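Local coordinates for SxtG (Microseira wollei, PDB 6U1R), which is an amidinotransferase of the saxitoxin biosynthetic pathway, probably passing an amidino group from donor to acceptor through a covalent enzyme intermediate, at residues Ile86-Lys91 and Phe356-Pro361; Leu140-Glu145 and Asp248-His253. All blocks are in the same frame, centred on the assembly; numbering follows the deposited sequence.

Contact 1. Residues Ile86-Lys91 and Phe356-Pro361; sequences IAVAHK and FESYYP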
# COMPACT_ATOMS: atom_id res chain seq x y z
N ILE A 86 11.01 27.42 10.57
CA ILE A 86 10.74 26.23 11.37
C ILE A 86 10.63 26.60 12.85
O ILE A 86 9.74 26.12 13.56
CB ILE A 86 11.83 25.18 11.11
CG1 ILE A 86 11.67 24.66 9.67
CG2 ILE A 86 11.76 24.05 12.13
CD1 ILE A 86 12.81 23.77 9.18
N ALA A 87 11.52 27.48 13.33
CA ALA A 87 11.54 27.82 14.75
C ALA A 87 10.25 28.52 15.18
O ALA A 87 9.65 28.17 16.20
CB ALA A 87 12.76 28.67 15.06
N VAL A 88 9.78 29.50 14.39
CA VAL A 88 8.56 30.21 14.77
C VAL A 88 7.36 29.28 14.70
O VAL A 88 6.46 29.34 15.55
CB VAL A 88 8.36 31.47 13.90
CG1 VAL A 88 9.49 32.45 14.09
CG2 VAL A 88 8.22 31.14 12.43
N ALA A 89 7.31 28.41 13.69
CA ALA A 89 6.20 27.47 13.59
C ALA A 89 6.22 26.47 14.73
O ALA A 89 5.17 26.05 15.22
CB ALA A 89 6.22 26.73 12.25
N HIS A 90 7.42 26.05 15.17
CA HIS A 90 7.48 25.11 16.28
C HIS A 90 6.92 25.74 17.54
O HIS A 90 6.24 25.07 18.32
CB HIS A 90 8.93 24.64 16.48
CG HIS A 90 9.07 23.41 17.31
ND1 HIS A 90 8.14 22.39 17.30
CD2 HIS A 90 10.03 23.03 18.19
CE1 HIS A 90 8.53 21.44 18.13
NE2 HIS A 90 9.67 21.80 18.69
N LYS A 91 7.12 27.06 17.71
CA LYS A 91 6.57 27.75 18.88
C LYS A 91 5.04 27.76 18.86
O LYS A 91 4.40 27.50 19.89
CB LYS A 91 7.12 29.17 18.96
CG LYS A 91 6.62 29.95 20.19
CD LYS A 91 6.99 31.44 20.16
CE LYS A 91 6.45 32.14 21.42
NZ LYS A 91 6.55 33.62 21.38
N PHE A 356 -1.49 30.73 14.71
CA PHE A 356 -1.04 29.59 13.93
C PHE A 356 -0.67 29.95 12.49
O PHE A 356 -0.41 29.05 11.69
CB PHE A 356 -2.12 28.49 13.94
CG PHE A 356 -1.57 27.08 13.87
CD1 PHE A 356 -0.68 26.62 14.83
CD2 PHE A 356 -1.94 26.21 12.86
CE1 PHE A 356 -0.19 25.32 14.79
CE2 PHE A 356 -1.46 24.91 12.81
CZ PHE A 356 -0.56 24.47 13.78
N GLU A 357 -0.63 31.24 12.14
CA GLU A 357 -0.27 31.60 10.76
C GLU A 357 1.16 31.21 10.39
O GLU A 357 1.45 31.09 9.19
CB GLU A 357 -0.44 33.09 10.50
CG GLU A 357 -1.88 33.52 10.53
CD GLU A 357 -2.11 34.85 9.84
OE1 GLU A 357 -1.19 35.71 9.86
OE2 GLU A 357 -3.21 35.02 9.28
N SER A 358 2.04 31.01 11.39
CA SER A 358 3.40 30.55 11.10
C SER A 358 3.43 29.13 10.56
O SER A 358 4.46 28.72 10.02
CB SER A 358 4.29 30.61 12.34
OG SER A 358 4.50 31.96 12.74
N TYR A 359 2.35 28.38 10.72
CA TYR A 359 2.25 27.05 10.16
C TYR A 359 1.85 27.07 8.69
O TYR A 359 2.16 26.12 7.97
CB TYR A 359 1.23 26.24 10.97
CG TYR A 359 1.56 24.77 11.10
CD1 TYR A 359 2.43 24.32 12.10
CD2 TYR A 359 0.98 23.82 10.26
CE1 TYR A 359 2.73 22.97 12.25
CE2 TYR A 359 1.28 22.46 10.40
CZ TYR A 359 2.16 22.05 11.38
OH TYR A 359 2.45 20.71 11.54
N TYR A 360 1.20 28.14 8.23
CA TYR A 360 0.66 28.15 6.87
C TYR A 360 1.71 27.89 5.79
O TYR A 360 1.36 27.26 4.77
CB TYR A 360 -0.03 29.48 6.59
CG TYR A 360 -1.30 29.77 7.40
CD1 TYR A 360 -1.84 28.85 8.28
CD2 TYR A 360 -1.94 30.98 7.24
CE1 TYR A 360 -2.99 29.15 9.00
CE2 TYR A 360 -3.08 31.29 7.95
CZ TYR A 360 -3.60 30.37 8.82
OH TYR A 360 -4.74 30.65 9.52
N PRO A 361 2.96 28.37 5.89
CA PRO A 361 3.94 28.08 4.83
C PRO A 361 4.27 26.61 4.72
O PRO A 361 4.84 26.19 3.70
CB PRO A 361 5.19 28.89 5.25
CG PRO A 361 4.75 29.82 6.31
CD PRO A 361 3.52 29.25 6.93
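Val88 and Ala89, neighbours on one turn of a helix, meet the loop 356-361 chiefly at Ser358, a worked example of small residues bringing two backbones close. Along the helix, Val88 makes the first touch, from the flank: its CG1 is anti to the carbonyl carbon (chi1 -62°), which puts CG2 between backbone N and carbonyl carbon and alongside Ser358, 3.8 Å from OG and 4.0 Å from CB. Ser358 OG stands opposite its own carbonyl carbon (chi1 -67°), which turns it to this valine methyl; no hydrogen bond crosses the interface. Ala89 follows, its CB directed toward Ser358. That CB comes to 3.5 Å from the carbonyl oxygen Ser358 O, while Ala89 CA lies 3.9 Å from Ser358 CB. Ala89 CA and Ser358 CA are 4.9 Å apart. Such closeness depends on one side chain ending at CB and the other only one atom beyond it. The same Ala89 methyl reaches obliquely to Tyr359 CD1 at 4.5 Å, a looser apolar touch. Phe356 CZ sits over one face of the Tyr359 ring, offset toward the rim, and the tyrosine hydroxyl is hydrogen-bonded to Ala133 O. The Tyr359 side chain is about 6 Å from that of Cys368, predicted to carry the amidino-cysteine intermediate. Helix 83-102 is thereby joined to the loop between strands 350-354 and 370-375; farther along that helix Glu92 accepts the Ser358 N-H, Leu93 packs on Tyr359 and Phe96 meets the Phe356 ring.

Contact 2. Residues Leu140-Glu145 and Asp248-His253; sequences LVIGNE and DEYRIH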
# COMPACT_ATOMS: atom_id res chain seq x y z
N LEU A 140 -5.88 8.18 5.97
CA LEU A 140 -7.28 8.25 6.34
C LEU A 140 -7.53 7.36 7.54
O LEU A 140 -7.01 6.24 7.60
CB LEU A 140 -8.18 7.75 5.22
CG LEU A 140 -8.41 8.56 3.97
CD1 LEU A 140 -9.07 7.62 2.93
CD2 LEU A 140 -9.31 9.74 4.32
N VAL A 141 -8.32 7.85 8.49
CA VAL A 141 -8.80 7.03 9.60
C VAL A 141 -10.27 6.75 9.34
O VAL A 141 -11.09 7.68 9.34
CB VAL A 141 -8.61 7.70 10.97
CG1 VAL A 141 -9.04 6.73 12.06
CG2 VAL A 141 -7.18 8.11 11.17
N ILE A 142 -10.60 5.47 9.14
CA ILE A 142 -11.97 5.03 8.86
C ILE A 142 -12.33 4.02 9.94
O ILE A 142 -11.98 2.84 9.84
CB ILE A 142 -12.13 4.41 7.46
CG1 ILE A 142 -11.62 5.35 6.36
CG2 ILE A 142 -13.61 4.05 7.22
CD1 ILE A 142 -12.33 6.70 6.30
N GLY A 143 -13.00 4.47 10.99
CA GLY A 143 -13.36 3.55 12.06
C GLY A 143 -12.12 3.08 12.80
O GLY A 143 -11.40 3.90 13.38
N ASN A 144 -11.83 1.78 12.77
CA ASN A 144 -10.65 1.25 13.43
C ASN A 144 -9.49 1.00 12.47
O ASN A 144 -8.51 0.36 12.85
CB ASN A 144 -10.99 -0.05 14.18
CG ASN A 144 -11.40 -1.18 13.24
OD1 ASN A 144 -11.42 -1.01 12.02
ND2 ASN A 144 -11.70 -2.34 13.81
N GLU A 145 -9.57 1.53 11.24
CA GLU A 145 -8.57 1.29 10.20
C GLU A 145 -7.83 2.57 9.84
O GLU A 145 -8.46 3.62 9.62
CB GLU A 145 -9.25 0.73 8.95
CG GLU A 145 -8.31 0.42 7.80
CD GLU A 145 -9.02 -0.10 6.57
OE1 GLU A 145 -10.25 0.07 6.47
OE2 GLU A 145 -8.35 -0.67 5.68
N ASP A 248 -18.49 -1.96 1.59
CA ASP A 248 -19.41 -2.70 2.46
C ASP A 248 -20.19 -1.77 3.38
O ASP A 248 -21.34 -2.08 3.75
CB ASP A 248 -18.65 -3.73 3.30
CG ASP A 248 -18.12 -4.90 2.48
OD1 ASP A 248 -18.61 -5.13 1.37
OD2 ASP A 248 -17.20 -5.59 2.97
N GLU A 249 -19.60 -0.64 3.79
CA GLU A 249 -20.20 0.17 4.84
C GLU A 249 -20.31 1.65 4.51
O GLU A 249 -21.06 2.35 5.21
CB GLU A 249 -19.42 0.04 6.16
CG GLU A 249 -19.18 -1.40 6.66
CD GLU A 249 -20.45 -2.12 7.09
OE1 GLU A 249 -21.52 -1.49 7.20
OE2 GLU A 249 -20.38 -3.35 7.30
N TYR A 250 -19.62 2.16 3.48
CA TYR A 250 -19.49 3.59 3.26
C TYR A 250 -19.90 3.97 1.84
O TYR A 250 -19.79 3.18 0.90
CB TYR A 250 -18.04 4.07 3.50
CG TYR A 250 -17.61 3.88 4.92
CD1 TYR A 250 -17.82 4.87 5.86
CD2 TYR A 250 -17.03 2.69 5.34
CE1 TYR A 250 -17.44 4.70 7.19
CE2 TYR A 250 -16.64 2.51 6.65
CZ TYR A 250 -16.86 3.52 7.57
OH TYR A 250 -16.48 3.34 8.88
N ARG A 251 -20.38 5.20 1.72
CA ARG A 251 -20.72 5.81 0.44
C ARG A 251 -19.90 7.08 0.30
O ARG A 251 -19.91 7.92 1.20
CB ARG A 251 -22.21 6.15 0.37
CG ARG A 251 -23.13 4.97 0.65
CD ARG A 251 -24.57 5.43 0.92
NE ARG A 251 -24.74 6.08 2.23
CZ ARG A 251 -25.38 5.54 3.28
NH1 ARG A 251 -25.92 4.33 3.21
NH2 ARG A 251 -25.49 6.23 4.42
N ILE A 252 -19.21 7.22 -0.84
CA ILE A 252 -18.39 8.40 -1.12
C ILE A 252 -19.09 9.28 -2.15
O ILE A 252 -19.44 8.82 -3.24
CB ILE A 252 -16.99 8.01 -1.62
CG1 ILE A 252 -16.35 7.03 -0.63
CG2 ILE A 252 -16.15 9.28 -1.84
CD1 ILE A 252 -14.90 6.75 -0.90
N HIS A 253 -19.26 10.56 -1.80
CA HIS A 253 -19.93 11.55 -2.63
C HIS A 253 -18.88 12.54 -3.11
O HIS A 253 -18.08 13.01 -2.31
CB HIS A 253 -21.00 12.28 -1.84
CG HIS A 253 -21.97 11.36 -1.16
ND1 HIS A 253 -23.13 10.93 -1.77
CD2 HIS A 253 -21.93 10.76 0.05
CE1 HIS A 253 -23.77 10.11 -0.95
NE2 HIS A 253 -23.06 9.99 0.16
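Tyr250 lays its ring against Ile142 at the tip of a beta hairpin with a two-residue loop, whose strands 139-142 and 145-148 are joined by a type II' turn from Ile142 to Glu145. The tyrosine leads into strand 251-255, so a side chain from the start of one strand meets the turn of another sheet's hairpin. From CB the side chain heads for the hairpin, with CG opposite the carbonyl carbon and beside the backbone N (chi1 -64°). The contact begins on the ring itself, and one methyl, Ile142 CG2, supplies nearly all of it. CD2 lies 4.1 Å from that CG2, and CE2, the next atom out, is 3.4 Å from it. The closest approach, 3.3 Å, is between CZ and Ile142 CG2, tight for two carbons, whereas CE1 on the far edge stands 3.9 Å from the methyl. Ile142 CG2 is thus over one face but displaced toward the hydroxyl end of the ring. It can be there because this branch runs anti to the isoleucine's backbone N. At the tip, Tyr250 OH is 3.4 Å from the same methyl and passes Gly143 N without bonding to it. The positive phi of Gly143 (68°) suits glycine and the first corner of a type II' turn. Outside the pair, Tyr31 packs on Tyr250, Arg221 touches Ile142, and Gln243 of helix 236-245 bonds to both Tyr250 O and Ile252 N. The turn itself is closed by a reciprocal backbone pair, Ile142 N to Glu145 O at 2.9 Å and Glu145 N to Ile142 O at 3.1 Å.

How the contacts relate
Nesting organises the two contacts. From the N terminus, the chain first lays down 86-91 on helix 83-102, the opening side of contact 1, and then 140-145, the opening side of contact 2. After 102 intervening residues it reaches 248-253 and closes contact 2, an inner loop joining the hairpin of one sheet to the residue just ahead of strand 251-255 in another. Only much later does 356-361 return to the early helix and close contact 1, enclosing the inner loop entirely. The contacts lie on opposite sides of the chain's centre, their own centres 32 Å apart and their nearest atoms about 16 Å, so they do not touch. Contact 1 lies near the predicted catalytic cysteine; contact 2 is away from the predicted sites.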